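Local coordinates for protein SAP-like pentraxin (Limulus polyphemus, PDB 3FLP) that is a calcium-binding pentraxin of the horseshoe crab, probably a sugar-binding lectin, that assembles into cyclic heptamers stacked in pairs, at residues R32-I40 with E171-A182. Residues are numbered along the deposited sequence; the frame is centred on the assembly and turned at random.
Sequences RQLTVCQRI and EALTTHQVSTVA
Thr-35, on strand 33-42, meets the loop 171-173 that leads into the short helix 175-182, the helix that packs on one sheet of the pentraxin beta-sandwich. The polar contacts come first. The Thr-35 hydroxyl serves both ways: OG1 donates to Glu-171 O at 2.6 Å, in the carbonyl plane and on a lone pair, and accepts from Leu-173 N at 3.1 Å along a nearly straight N-H (164°). With chi1 -64° OG1 lies beside its own backbone N, turned to the loop, and two bonds fix its rotation. Threonine suits the place because its methyl serves too: CG2 packs 3.9 Å from Leu-173 CD2, the two side chains crossing at about a right angle. Water 1 links Gln-33 OE1 to Ala-172 N. Gln-33 NE2 bonds to Gly-97, and Glu-171 to Lys-41 and Trp-99, of a neighbouring subunit, directly across the interface; Val-181 also packs on Leu-217 of that subunit.

Apolar packing follows farther along the strand. Cys-37, disulfide-bonded to Cys-103, sets SG 3.7 Å from CG1 of Val-181, whose compact branched side chain reaches from the helix to the sheet. The helix itself starts with a capping box of Thr-174 and Gln-177.

Charge closes the far end. Arg-39, extended from CG to NE, is long enough to span the gap and makes a salt bridge through NE to Asp-165 OD2. At the guanidinium edge Arg-39 NH2 hydrogen-bonds to Ala-182 O (3.0 Å, 151°), from above the carbonyl plane; water 2 bridges Arg-39 NH2 and Val-181 O, 2.6 Å from the latter.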
loop_
_atom_site.group_PDB
_atom_site.type_symbol
_atom_site.label_atom_id
_atom_site.label_comp_id
_atom_site.label_asym_id
_atom_site.label_seq_id
_atom_site.Cartn_x
_atom_site.Cartn_y
_atom_site.Cartn_z
ATOM N N ARG A 32 34.456 16.557 -28.552
ATOM C CA ARG A 32 34.883 15.832 -29.732
ATOM C C ARG A 32 33.681 15.142 -30.366
ATOM O O ARG A 32 33.778 14.559 -31.441
ATOM C CB ARG A 32 36.014 14.841 -29.425
ATOM C CG ARG A 32 35.905 14.029 -28.164
ATOM C CD ARG A 32 37.031 12.991 -28.157
ATOM N NE ARG A 32 38.371 13.577 -28.072
ATOM C CZ ARG A 32 39.484 12.960 -28.475
ATOM N NH1 ARG A 32 39.422 11.747 -29.006
ATOM N NH2 ARG A 32 40.666 13.539 -28.326
ATOM N N GLN A 33 32.536 15.258 -29.696
ATOM C CA GLN A 33 31.278 14.685 -30.164
ATOM C C GLN A 33 30.132 15.579 -29.704
ATOM O O GLN A 33 30.231 16.262 -28.684
ATOM C CB GLN A 33 31.057 13.286 -29.581
ATOM C CG GLN A 33 32.100 12.251 -29.955
ATOM C CD GLN A 33 31.848 10.920 -29.263
ATOM O OE1 GLN A 33 31.698 10.864 -28.038
ATOM N NE2 GLN A 33 31.807 9.849 -30.038
ATOM N N LEU A 34 29.034 15.562 -30.444
ATOM C CA LEU A 34 27.900 16.382 -30.076
ATOM C C LEU A 34 26.598 15.844 -30.646
ATOM O O LEU A 34 26.531 15.448 -31.810
ATOM C CB LEU A 34 28.125 17.817 -30.564
ATOM C CG LEU A 34 27.384 18.939 -29.840
ATOM C CD1 LEU A 34 27.905 19.071 -28.405
ATOM C CD2 LEU A 34 27.605 20.244 -30.596
ATOM N N THR A 35 25.564 15.812 -29.811
ATOM C CA THR A 35 24.247 15.375 -30.252
ATOM C C THR A 35 23.284 16.500 -29.876
ATOM O O THR A 35 23.177 16.876 -28.701
ATOM C CB THR A 35 23.786 14.064 -29.561
ATOM O OG1 THR A 35 24.663 12.987 -29.921
ATOM C CG2 THR A 35 22.364 13.705 -29.996
ATOM N N VAL A 36 22.603 17.049 -30.875
ATOM C CA VAL A 36 21.651 18.130 -30.647
ATOM C C VAL A 36 20.262 17.638 -31.053
ATOM O O VAL A 36 20.020 17.309 -32.218
ATOM C CB VAL A 36 22.022 19.392 -31.474
ATOM C CG1 VAL A 36 21.009 20.514 -31.212
ATOM C CG2 VAL A 36 23.433 19.855 -31.113
ATOM N N CYS A 37 19.364 17.575 -30.078
ATOM C CA CYS A 37 18.001 17.114 -30.309
ATOM C C CYS A 37 17.028 18.221 -29.883
ATOM O O CYS A 37 17.288 18.950 -28.925
ATOM C CB CYS A 37 17.701 15.877 -29.452
ATOM S SG CYS A 37 18.232 14.175 -29.885
ATOM N N GLN A 38 15.911 18.347 -30.594
ATOM C CA GLN A 38 14.890 19.329 -30.237
ATOM C C GLN A 38 13.608 19.122 -31.032
ATOM O O GLN A 38 13.595 18.431 -32.048
ATOM C CB GLN A 38 15.383 20.780 -30.437
ATOM C CG GLN A 38 15.275 21.321 -31.853
ATOM C CD GLN A 38 16.528 21.084 -32.665
ATOM O OE1 GLN A 38 17.522 21.796 -32.515
ATOM N NE2 GLN A 38 16.495 20.074 -33.525
ATOM N N ARG A 39 12.525 19.718 -30.553
ATOM C CA ARG A 39 11.241 19.624 -31.233
ATOM C C ARG A 39 11.067 20.933 -32.004
ATOM O O ARG A 39 11.263 22.018 -31.450
ATOM C CB ARG A 39 10.122 19.422 -30.204
ATOM C CG ARG A 39 10.229 18.072 -29.481
ATOM C CD ARG A 39 9.415 17.984 -28.187
ATOM N NE ARG A 39 9.867 16.827 -27.420
ATOM C CZ ARG A 39 9.605 15.562 -27.749
ATOM N NH1 ARG A 39 8.870 15.285 -28.824
ATOM N NH2 ARG A 39 10.126 14.568 -27.035
ATOM N N ILE A 40 10.727 20.831 -33.284
ATOM C CA ILE A 40 10.550 22.016 -34.111
ATOM C C ILE A 40 9.293 21.995 -34.973
ATOM O O ILE A 40 8.819 20.935 -35.401
ATOM C CB ILE A 40 11.759 22.245 -35.074
ATOM C CG1 ILE A 40 11.993 20.991 -35.924
ATOM C CG2 ILE A 40 13.004 22.618 -34.285
ATOM C CD1 ILE A 40 13.054 21.159 -37.002
ATOM N N GLU A 171 28.264 13.728 -26.458
ATOM C CA GLU A 171 28.501 12.342 -26.840
ATOM C C GLU A 171 27.708 12.082 -28.110
ATOM O O GLU A 171 26.826 12.864 -28.458
ATOM C CB GLU A 171 28.039 11.377 -25.738
ATOM C CG GLU A 171 28.878 11.449 -24.458
ATOM C CD GLU A 171 28.891 10.138 -23.686
ATOM O OE1 GLU A 171 28.999 9.075 -24.332
ATOM O OE2 GLU A 171 28.812 10.167 -22.438
ATOM N N ALA A 172 28.034 11.001 -28.812
ATOM C CA ALA A 172 27.325 10.644 -30.037
ATOM C C ALA A 172 26.319 9.546 -29.707
ATOM O O ALA A 172 26.650 8.362 -29.741
ATOM C CB ALA A 172 28.304 10.152 -31.093
ATOM N N LEU A 173 25.097 9.958 -29.378
ATOM C CA LEU A 173 24.026 9.038 -29.025
ATOM C C LEU A 173 23.764 7.971 -30.089
ATOM O O LEU A 173 23.899 8.223 -31.287
ATOM C CB LEU A 173 22.747 9.836 -28.738
ATOM C CG LEU A 173 22.503 10.266 -27.280
ATOM C CD1 LEU A 173 23.702 10.978 -26.717
ATOM C CD2 LEU A 173 21.266 11.159 -27.208
ATOM N N THR A 174 23.406 6.771 -29.640
ATOM C CA THR A 174 23.112 5.675 -30.555
ATOM C C THR A 174 21.708 5.827 -31.137
ATOM O O THR A 174 20.898 6.628 -30.665
ATOM C CB THR A 174 23.160 4.301 -29.852
ATOM O OG1 THR A 174 22.113 4.245 -28.869
ATOM C CG2 THR A 174 24.534 4.066 -29.177
ATOM N N THR A 175 21.429 5.042 -32.165
ATOM C CA THR A 175 20.134 5.051 -32.814
ATOM C C THR A 175 19.038 4.752 -31.795
ATOM O O THR A 175 18.005 5.427 -31.769
ATOM C CB THR A 175 20.110 4.008 -33.952
ATOM O OG1 THR A 175 20.915 4.494 -35.032
ATOM C CG2 THR A 175 18.693 3.747 -34.438
ATOM N N HIS A 176 19.269 3.752 -30.946
ATOM C CA HIS A 176 18.285 3.388 -29.932
ATOM C C HIS A 176 18.049 4.520 -28.936
ATOM O O HIS A 176 16.909 4.798 -28.558
ATOM C CB HIS A 176 18.719 2.136 -29.163
ATOM C CG HIS A 176 17.885 1.865 -27.947
ATOM N ND1 HIS A 176 16.544 1.550 -28.017
ATOM C CD2 HIS A 176 18.189 1.915 -26.628
ATOM C CE1 HIS A 176 16.056 1.422 -26.796
ATOM N NE2 HIS A 176 17.034 1.639 -25.935
ATOM N N GLN A 177 19.126 5.163 -28.500
ATOM C CA GLN A 177 19.008 6.256 -27.546
ATOM C C GLN A 177 18.223 7.447 -28.111
ATOM O O GLN A 177 17.445 8.072 -27.396
ATOM C CB GLN A 177 20.397 6.695 -27.079
ATOM C CG GLN A 177 21.125 5.614 -26.288
ATOM C CD GLN A 177 22.493 6.067 -25.808
ATOM O OE1 GLN A 177 23.279 6.627 -26.578
ATOM N NE2 GLN A 177 22.787 5.821 -24.540
ATOM N N VAL A 178 18.416 7.756 -29.388
ATOM C CA VAL A 178 17.690 8.871 -29.988
ATOM C C VAL A 178 16.184 8.585 -29.979
ATOM O O VAL A 178 15.380 9.493 -29.782
ATOM C CB VAL A 178 18.153 9.144 -31.434
ATOM C CG1 VAL A 178 17.304 10.237 -32.058
ATOM C CG2 VAL A 178 19.608 9.589 -31.432
ATOM N N SER A 179 15.800 7.325 -30.167
ATOM C CA SER A 179 14.382 6.989 -30.162
ATOM C C SER A 179 13.800 7.200 -28.765
ATOM O O SER A 179 12.632 7.567 -28.632
ATOM C CB SER A 179 14.147 5.543 -30.624
ATOM O OG SER A 179 14.485 4.606 -29.623
ATOM N N THR A 180 14.603 6.990 -27.720
ATOM C CA THR A 180 14.094 7.197 -26.361
ATOM C C THR A 180 14.018 8.690 -26.055
ATOM O O THR A 180 13.276 9.109 -25.171
ATOM C CB THR A 180 14.967 6.502 -25.270
ATOM O OG1 THR A 180 16.244 7.148 -25.168
ATOM C CG2 THR A 180 15.175 5.036 -25.611
ATOM N N VAL A 181 14.788 9.493 -26.786
ATOM C CA VAL A 181 14.768 10.941 -26.597
ATOM C C VAL A 181 13.510 11.531 -27.255
ATOM O O VAL A 181 12.825 12.374 -26.669
ATOM C CB VAL A 181 16.021 11.617 -27.233
ATOM C CG1 VAL A 181 15.881 13.134 -27.188
ATOM C CG2 VAL A 181 17.286 11.191 -26.501
ATOM N N ALA A 182 13.200 11.073 -28.466
ATOM C CA ALA A 182 12.050 11.590 -29.211
ATOM C C ALA A 182 10.672 11.248 -28.637
ATOM O O ALA A 182 9.756 12.065 -28.707
ATOM C CB ALA A 182 12.124 11.136 -30.671
HETATM O O HOH W 1 29.607 8.566 -28.034
HETATM O O HOH W 2 12.598 14.784 -25.655
#